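Local structure of DUF3829 family protein (Bacteroides vulgatus, 4YJW) at residues 16-21 against 150-155; 49-54 against 108-113. The protein is of unknown function, an all-alpha member of the DUF3829 family that probably starts out as a signal-bearing lipoprotein precursor. All blocks are in the same frame, centred on the assembly; numbering follows the deposited sequence. Where two conformers were deposited one is given.

Contact 1. Residues 16-21 against 150-155; sequences NEVMKY and PIVEGA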
ATOM      1  N   ASN A  16      23.150  -8.905   5.624  1.00 24.32           N
ATOM      2  CA  ASN A  16      22.196 -10.012   5.647  1.00 23.50           C
ATOM      3  C   ASN A  16      20.816  -9.518   6.043  1.00 24.04           C
ATOM      4  O   ASN A  16      19.818 -10.025   5.524  1.00 23.13           O
ATOM      5  CB  ASN A  16      22.651 -11.120   6.592  1.00 24.20           C
ATOM      6  CG  ASN A  16      23.737 -11.984   6.012  1.00 44.63           C
ATOM      7  OD1 ASN A  16      23.727 -12.323   4.814  1.00 31.41           O
ATOM      8  ND2 ASN A  16      24.685 -12.384   6.860  1.00 35.74           N
ATOM      9  N   GLU A  17      20.754  -8.526   6.949  1.00 20.48           N
ATOM     10  CA  GLU A  17      19.478  -7.948   7.385  1.00 19.04           C
ATOM     11  C   GLU A  17      18.885  -7.123   6.254  1.00 19.70           C
ATOM     12  O   GLU A  17      17.674  -7.143   6.067  1.00 16.90           O
ATOM     13  CB  GLU A  17      19.615  -7.102   8.672  1.00 20.76           C
ATOM     14  CG  GLU A  17      20.016  -7.912   9.906  1.00 24.16           C
ATOM     15  CD  GLU A  17      19.101  -9.085  10.222  1.00 29.53           C
ATOM     16  OE1 GLU A  17      17.870  -8.875  10.333  1.00 24.52           O
ATOM     17  OE2 GLU A  17      19.612 -10.226  10.286  1.00 26.89           O
ATOM     18  N   VAL A  18      19.723  -6.398   5.487  1.00 18.94           N
ATOM     19  CA  VAL A  18      19.214  -5.642   4.330  1.00 18.12           C
ATOM     20  C   VAL A  18      18.540  -6.621   3.348  1.00 20.23           C
ATOM     21  O   VAL A  18      17.434  -6.344   2.883  1.00 17.55           O
ATOM     22  CB  VAL A  18      20.341  -4.817   3.641  1.00 22.59           C
ATOM     23  CG1 VAL A  18      19.866  -4.222   2.310  1.00 22.82           C
ATOM     24  CG2 VAL A  18      20.844  -3.712   4.571  1.00 23.71           C
HETATM   25  N   MSE A  19      19.175  -7.781   3.078  1.00 18.62           N
HETATM   26  CA  MSE A  19      18.599  -8.785   2.159  1.00 18.58           C
HETATM   27  C   MSE A  19      17.245  -9.311   2.680  1.00 22.17           C
HETATM   28  O   MSE A  19      16.314  -9.497   1.894  1.00 22.04           O
HETATM   29  CB  MSE A  19      19.577  -9.962   1.929  1.00 20.32           C
HETATM   30  CG  MSE A  19      20.884  -9.557   1.239  1.00 27.05           C
HETATM   31 SE   MSE A  19      20.640  -8.409  -0.331  0.75 34.63          SE
HETATM   32  CE  MSE A  19      19.521  -9.551  -1.428  1.00 30.31           C
ATOM     33  N   LYS A  20      17.131  -9.519   3.999  1.00 18.94           N
ATOM     34  CA  LYS A  20      15.882  -9.998   4.622  1.00 16.71           C
ATOM     35  C   LYS A  20      14.798  -8.945   4.432  1.00 18.57           C
ATOM     36  O   LYS A  20      13.680  -9.277   4.029  1.00 15.75           O
ATOM     37  CB  LYS A  20      16.069 -10.335   6.103  1.00 18.66           C
ATOM     38  CG  LYS A  20      17.043 -11.501   6.364  1.00 20.91           C
ATOM     39  CD  LYS A  20      17.219 -11.739   7.886  1.00 18.46           C
ATOM     40  CE  LYS A  20      18.325 -12.737   8.146  1.00 21.99           C
ATOM     41  NZ  LYS A  20      18.663 -12.823   9.603  1.00 23.23           N
ATOM     42  N   TYR A  21      15.149  -7.670   4.688  1.00 14.90           N
ATOM     43  CA  TYR A  21      14.230  -6.541   4.545  1.00 13.52           C
ATOM     44  C   TYR A  21      13.760  -6.411   3.094  1.00 17.04           C
ATOM     45  O   TYR A  21      12.565  -6.235   2.843  1.00 15.71           O
ATOM     46  CB  TYR A  21      14.898  -5.242   5.031  1.00 14.35           C
ATOM     47  CG  TYR A  21      13.920  -4.089   5.161  1.00 14.83           C
ATOM     48  CD1 TYR A  21      13.595  -3.298   4.058  1.00 16.14           C
ATOM     49  CD2 TYR A  21      13.379  -3.743   6.396  1.00 14.63           C
ATOM     50  CE1 TYR A  21      12.702  -2.234   4.167  1.00 16.81           C
ATOM     51  CE2 TYR A  21      12.498  -2.664   6.521  1.00 15.54           C
ATOM     52  CZ  TYR A  21      12.165  -1.914   5.402  1.00 18.19           C
ATOM     53  OH  TYR A  21      11.300  -0.847   5.483  1.00 19.41           O
ATOM     54  N   PRO A 150      19.502   0.430  -4.576  1.00 24.91           N
ATOM     55  CA  PRO A 150      20.945   0.748  -4.483  1.00 25.27           C
ATOM     56  C   PRO A 150      21.600   0.204  -3.199  1.00 28.83           C
ATOM     57  O   PRO A 150      22.759  -0.209  -3.235  1.00 27.44           O
ATOM     58  CB  PRO A 150      20.978   2.279  -4.506  1.00 28.36           C
ATOM     59  CG  PRO A 150      19.652   2.693  -5.128  1.00 32.36           C
ATOM     60  CD  PRO A 150      18.694   1.670  -4.579  1.00 26.68           C
ATOM     61  N   ILE A 151      20.846   0.178  -2.067  1.00 24.27           N
ATOM     62  CA  ILE A 151      21.313  -0.358  -0.772  1.00 23.68           C
ATOM     63  C   ILE A 151      21.527  -1.881  -0.899  1.00 26.44           C
ATOM     64  O   ILE A 151      22.501  -2.422  -0.363  1.00 27.41           O
ATOM     65  CB  ILE A 151      20.304  -0.026   0.385  1.00 25.58           C
ATOM     66  CG1 ILE A 151      20.015   1.488   0.485  1.00 26.43           C
ATOM     67  CG2 ILE A 151      20.816  -0.582   1.749  1.00 25.27           C
ATOM     68  CD1 ILE A 151      18.812   1.875   1.419  1.00 32.01           C
ATOM     69  N   VAL A 152      20.602  -2.559  -1.605  1.00 22.59           N
ATOM     70  CA  VAL A 152      20.625  -3.998  -1.876  1.00 21.72           C
ATOM     71  C   VAL A 152      21.901  -4.331  -2.661  1.00 28.13           C
ATOM     72  O   VAL A 152      22.582  -5.317  -2.332  1.00 27.57           O
ATOM     73  CB  VAL A 152      19.331  -4.459  -2.583  1.00 25.85           C
ATOM     74  CG1 VAL A 152      19.492  -5.849  -3.211  1.00 26.89           C
ATOM     75  CG2 VAL A 152      18.187  -4.486  -1.575  1.00 24.27           C
ATOM     76  N   GLU A 153      22.250  -3.492  -3.664  1.00 25.82           N
ATOM     77  CA  GLU A 153      23.480  -3.672  -4.443  0.50 26.92           C
ATOM     78  C   GLU A 153      24.691  -3.540  -3.507  1.00 31.50           C
ATOM     79  O   GLU A 153      25.644  -4.313  -3.609  1.00 31.92           O
ATOM     80  CB  GLU A 153      23.551  -2.675  -5.619  0.50 29.53           C
ATOM     81  CG  GLU A 153      24.806  -2.771  -6.490  0.50 37.55           C
ATOM     82  CD  GLU A 153      25.338  -4.145  -6.875  0.50 47.35           C
ATOM     83  OE1 GLU A 153      24.534  -5.031  -7.246  0.50 39.70           O
ATOM     84  OE2 GLU A 153      26.576  -4.317  -6.849  0.50 34.81           O
ATOM     85  N   GLY A 154      24.607  -2.592  -2.565  1.00 28.54           N
ATOM     86  CA  GLY A 154      25.645  -2.356  -1.565  1.00 28.83           C
ATOM     87  C   GLY A 154      25.800  -3.562  -0.646  1.00 33.14           C
ATOM     88  O   GLY A 154      26.921  -3.927  -0.269  1.00 33.02           O
ATOM     89  N   ALA A 155      24.669  -4.222  -0.309  1.00 28.87           N
ATOM     90  CA  ALA A 155      24.634  -5.419   0.540  1.00 28.05           C
ATOM     91  C   ALA A 155      25.240  -6.611  -0.205  1.00 34.58           C
ATOM     92  O   ALA A 155      25.986  -7.398   0.384  1.00 34.70           O
ATOM     93  CB  ALA A 155      23.199  -5.726   0.969  1.00 27.05           C
TER
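Val18 pushes its CG1 methyl into the groove between Ile151 and Ala155, one turn apart on the facing helix. The setting is an all-alpha bundle: segments 16-21 and 150-155, on the N-terminal helix 10-32 and the C-terminal helix 121-159, run roughly antiparallel, their axes 9.1 Å apart at closest approach and crossing at -139°. CG1 stands anti to the backbone N (chi1 170°), which sends it across the interface to lie 3.8 Å from Ile151 CG2 and 3.9 Å from Ala155 CB; the two beta-branched side chains meet at about a right angle. Branching at CB suits this buried position, because it places a methyl against the neighbouring helix without a long flexible chain.

Met19, a selenomethionine here, reaches in from the flank. Its chain is bent at both chi2 and chi3, folding SE back over the methyl of Ala155, at 3.9 Å from CB. The CB of Ala155 points toward helix 10-32, and its small size lets Val18 and Met19 share the same methyl. No hydrogen bond crosses the interface, which is wholly apolar. Tyr76 and Phe77, from the loop before helix 79-111, border it beside Val18 and Ile151 respectively, and Leu159 lies against Met19. The same SE also lies 4.0 Å from Val152 CG1, the two side chains crossing at about a right angle.

Contact 2. Residues 49-54 against 108-113; sequences MPVDSL and LYMQDQ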
HETATM    1  N   MSE A  49     -22.480   2.457 -12.821  1.00 15.86           N
HETATM    2  CA  MSE A  49     -22.565   1.102 -12.283  1.00 15.25           C
HETATM    3  C   MSE A  49     -23.947   0.868 -11.649  1.00 20.63           C
HETATM    4  O   MSE A  49     -24.356   1.679 -10.812  1.00 21.25           O
HETATM    5  CB  MSE A  49     -21.495   0.858 -11.212  1.00 15.83           C
HETATM    6  CG  MSE A  49     -20.160   0.454 -11.746  1.00 21.59           C
HETATM    7 SE   MSE A  49     -20.213  -1.357 -12.472  0.75 27.85          SE
HETATM    8  CE  MSE A  49     -20.652  -2.382 -10.956  1.00 23.01           C
ATOM      9  N   PRO A  50     -24.691  -0.200 -12.018  1.00 17.67           N
ATOM     10  CA  PRO A  50     -25.937  -0.487 -11.283  1.00 17.23           C
ATOM     11  C   PRO A  50     -25.606  -0.681  -9.794  1.00 20.42           C
ATOM     12  O   PRO A  50     -24.639  -1.362  -9.438  1.00 18.14           O
ATOM     13  CB  PRO A  50     -26.449  -1.782 -11.931  1.00 20.37           C
ATOM     14  CG  PRO A  50     -25.723  -1.883 -13.249  1.00 24.80           C
ATOM     15  CD  PRO A  50     -24.384  -1.267 -12.997  1.00 19.58           C
ATOM     16  N   VAL A  51     -26.357  -0.017  -8.933  1.00 17.21           N
ATOM     17  CA  VAL A  51     -26.146  -0.062  -7.486  1.00 16.67           C
ATOM     18  C   VAL A  51     -26.160  -1.517  -6.956  1.00 19.40           C
ATOM     19  O   VAL A  51     -25.298  -1.863  -6.145  1.00 17.72           O
ATOM     20  CB  VAL A  51     -27.226   0.815  -6.808  1.00 22.51           C
ATOM     21  CG1 VAL A  51     -27.320   0.534  -5.324  1.00 23.32           C
ATOM     22  CG2 VAL A  51     -26.961   2.297  -7.055  1.00 21.66           C
ATOM     23  N   ASP A  52     -27.098  -2.365  -7.442  1.00 17.47           N
ATOM     24  CA  ASP A  52     -27.212  -3.759  -6.960  1.00 18.34           C
ATOM     25  C   ASP A  52     -26.085  -4.671  -7.489  1.00 21.77           C
ATOM     26  O   ASP A  52     -25.914  -5.791  -6.991  1.00 21.56           O
ATOM     27  CB  ASP A  52     -28.602  -4.332  -7.303  1.00 21.09           C
ATOM     28  CG  ASP A  52     -29.701  -3.657  -6.491  1.00 33.51           C
ATOM     29  OD1 ASP A  52     -29.385  -3.086  -5.406  1.00 34.62           O
ATOM     30  OD2 ASP A  52     -30.855  -3.651  -6.954  1.00 42.42           O
ATOM     31  N   SER A  53     -25.276  -4.161  -8.438  1.00 16.60           N
ATOM     32  CA  SER A  53     -24.148  -4.921  -8.999  1.00 17.23           C
ATOM     33  C   SER A  53     -22.830  -4.719  -8.229  1.00 20.21           C
ATOM     34  O   SER A  53     -21.863  -5.418  -8.533  1.00 19.90           O
ATOM     35  CB  SER A  53     -23.923  -4.520 -10.456  1.00 19.14           C
ATOM     36  OG  SER A  53     -25.041  -4.931 -11.226  1.00 24.94           O
ATOM     37  N   LEU A  54     -22.770  -3.767  -7.271  1.00 13.83           N
ATOM     38  CA  LEU A  54     -21.522  -3.457  -6.558  1.00 12.52           C
ATOM     39  C   LEU A  54     -21.047  -4.656  -5.726  1.00 16.70           C
ATOM     40  O   LEU A  54     -21.757  -5.092  -4.818  1.00 15.83           O
ATOM     41  CB  LEU A  54     -21.668  -2.205  -5.664  1.00 11.55           C
ATOM     42  CG  LEU A  54     -22.140  -0.927  -6.357  1.00 16.09           C
ATOM     43  CD1 LEU A  54     -22.431   0.181  -5.337  1.00 15.60           C
ATOM     44  CD2 LEU A  54     -21.133  -0.450  -7.399  1.00 18.03           C
ATOM     45  N   LEU A 108     -22.134   0.339   0.753  1.00 14.58           N
ATOM     46  CA  LEU A 108     -23.254   0.295   1.709  1.00 15.45           C
ATOM     47  C   LEU A 108     -24.165   1.525   1.580  1.00 20.63           C
ATOM     48  O   LEU A 108     -25.392   1.391   1.651  1.00 20.15           O
ATOM     49  CB  LEU A 108     -22.715   0.168   3.139  1.00 16.17           C
ATOM     50  CG  LEU A 108     -21.867  -1.116   3.422  1.00 19.78           C
ATOM     51  CD1 LEU A 108     -21.554  -1.249   4.926  1.00 21.52           C
ATOM     52  CD2 LEU A 108     -22.564  -2.403   2.903  1.00 21.83           C
ATOM     53  N   TYR A 109     -23.564   2.701   1.344  1.00 16.28           N
ATOM     54  CA  TYR A 109     -24.260   3.984   1.181  1.00 16.11           C
ATOM     55  C   TYR A 109     -25.045   4.002  -0.145  1.00 18.32           C
ATOM     56  O   TYR A 109     -26.125   4.597  -0.199  1.00 18.52           O
ATOM     57  CB  TYR A 109     -23.222   5.128   1.312  1.00 16.69           C
ATOM     58  CG  TYR A 109     -23.485   6.407   0.540  1.00 16.73           C
ATOM     59  CD1 TYR A 109     -23.020   6.561  -0.766  1.00 17.76           C
ATOM     60  CD2 TYR A 109     -24.004   7.530   1.177  1.00 17.60           C
ATOM     61  CE1 TYR A 109     -23.177   7.762  -1.454  1.00 17.77           C
ATOM     62  CE2 TYR A 109     -24.192   8.730   0.489  1.00 17.53           C
ATOM     63  CZ  TYR A 109     -23.754   8.846  -0.821  1.00 21.87           C
ATOM     64  OH  TYR A 109     -23.905  10.024  -1.513  1.00 21.62           O
HETATM   65  N   MSE A 110     -24.517   3.370  -1.218  1.00 13.47           N
HETATM   66  CA  MSE A 110     -25.277   3.300  -2.476  1.00 12.14           C
HETATM   67  C   MSE A 110     -26.447   2.296  -2.328  1.00 18.35           C
HETATM   68  O   MSE A 110     -27.585   2.597  -2.709  1.00 17.59           O
HETATM   69  CB  MSE A 110     -24.370   2.853  -3.660  1.00 12.22           C
HETATM   70  CG  MSE A 110     -23.275   3.858  -4.042  1.00 15.36           C
HETATM   71 SE   MSE A 110     -23.962   5.669  -4.391  0.75 21.11          SE
HETATM   72  CE  MSE A 110     -25.067   5.263  -5.978  1.00 18.28           C
ATOM     73  N   GLN A 111     -26.153   1.095  -1.802  1.00 15.59           N
ATOM     74  CA  GLN A 111     -27.145   0.011  -1.725  1.00 17.19           C
ATOM     75  C   GLN A 111     -28.260   0.244  -0.700  1.00 23.89           C
ATOM     76  O   GLN A 111     -29.322  -0.367  -0.847  1.00 25.26           O
ATOM     77  CB  GLN A 111     -26.455  -1.330  -1.477  1.00 17.84           C
ATOM     78  CG  GLN A 111     -25.696  -1.751  -2.749  1.00 18.00           C
ATOM     79  CD  GLN A 111     -24.994  -3.079  -2.667  1.00 23.82           C
ATOM     80  OE1 GLN A 111     -24.745  -3.637  -1.583  1.00 18.83           O
ATOM     81  NE2 GLN A 111     -24.617  -3.596  -3.825  1.00 18.03           N
ATOM     82  N   ASP A 112     -28.055   1.117   0.307  1.00 19.96           N
ATOM     83  CA  ASP A 112     -29.130   1.370   1.277  1.00 21.13           C
ATOM     84  C   ASP A 112     -29.852   2.682   0.917  1.00 27.73           C
ATOM     85  O   ASP A 112     -30.646   3.192   1.716  1.00 29.66           O
ATOM     86  CB  ASP A 112     -28.605   1.357   2.728  1.00 22.83           C
ATOM     87  CG  ASP A 112     -27.771   2.553   3.151  1.00 32.41           C
ATOM     88  OD1 ASP A 112     -27.646   3.507   2.348  1.00 28.82           O
ATOM     89  OD2 ASP A 112     -27.186   2.509   4.261  1.00 39.91           O
ATOM     90  N   GLN A 113     -29.539   3.243  -0.279  1.00 24.19           N
ATOM     91  CA  GLN A 113     -30.156   4.451  -0.862  1.00 24.83           C
ATOM     92  C   GLN A 113     -29.844   5.749  -0.078  1.00 26.72           C
ATOM     93  O   GLN A 113     -30.523   6.763  -0.299  1.00 26.09           O
ATOM     94  CB  GLN A 113     -31.691   4.282  -1.005  1.00 27.55           C
ATOM     95  CG  GLN A 113     -32.111   3.133  -1.915  1.00 50.90           C
ATOM     96  CD  GLN A 113     -33.603   2.946  -1.897  1.00 81.04           C
ATOM     97  OE1 GLN A 113     -34.344   3.571  -2.665  1.00 77.59           O
ATOM     98  NE2 GLN A 113     -34.078   2.094  -0.999  1.00 76.35           N
TER
HETATM   99  O   HOH W   1     -30.513  -0.960  -3.723  1.00 43.27           O
HETATM  100  O   HOH W   2     -23.916  -6.690  -3.784  1.00 36.40           O
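Gln111 stretches its carboxamide across to the 49-54 loop, where NE2 donates to Val51 O at 3.0 Å. The acceptor belongs to a short 3-10 turn, residues 51-53, packed against the C-terminal end of helix 79-111. With the chain extended beyond CG (chi2 -178°), NE2 is carried far enough to meet a backbone carbonyl that the turn itself uses only weakly, through Leu54 N. The bond is nearly straight, 169° at the hydrogen; Val51 O lies almost in the amide plane, while NE2 sits tilted from the carbonyl plane.

A second, weak bond runs from NE2 to Leu54 O at 3.4 Å. That carbonyl is otherwise well supplied: Arg107 NE donates to it, and so does a water 2.9 Å from Leu54 O, which in turn accepts from Gln111 NE2. Another water donates to both Asp52 OD1 and Gln111 O, linking the Asp52 carboxylate to the last turn of the helix. A leucine in place of Gln111 would probably leave Val51 O with just the weak bond from Leu54 N and remove the direct polar tie between the turn and the helix end.

Beneath this polar layer the contact is apolar. Leu54, buried, lays CD1 3.7 Å from Met110 CB, and branched Val51 sets CG1 against the backbone carbonyl of Met110, 3.3 Å from its O. The flexible chain of Met110, a selenomethionine bent at chi2 and chi3, crosses Val51 at about a right angle, with its CE 3.7 Å from Val51 CG2.

Contact 1 and contact 2 sit on opposite sides of the chain's centre, towards the two ends of the elongated bundle, with centres 47 Å apart and nearest atoms about 33 Å apart. They do not touch, and no ligand or active site is known to connect them. In sequence, contact 2 falls wholly within the 128 residues that separate the segments of contact 1. The two differ in character: 16-21 against 150-155 joins the first and last long helices through buried apolar side chains, whereas 49-54 against 108-113 ties a connecting loop to a helix end with amide, water and apolar contacts. Helix 79-111 spans much of the distance, its early residue Asp81 touching Ile151.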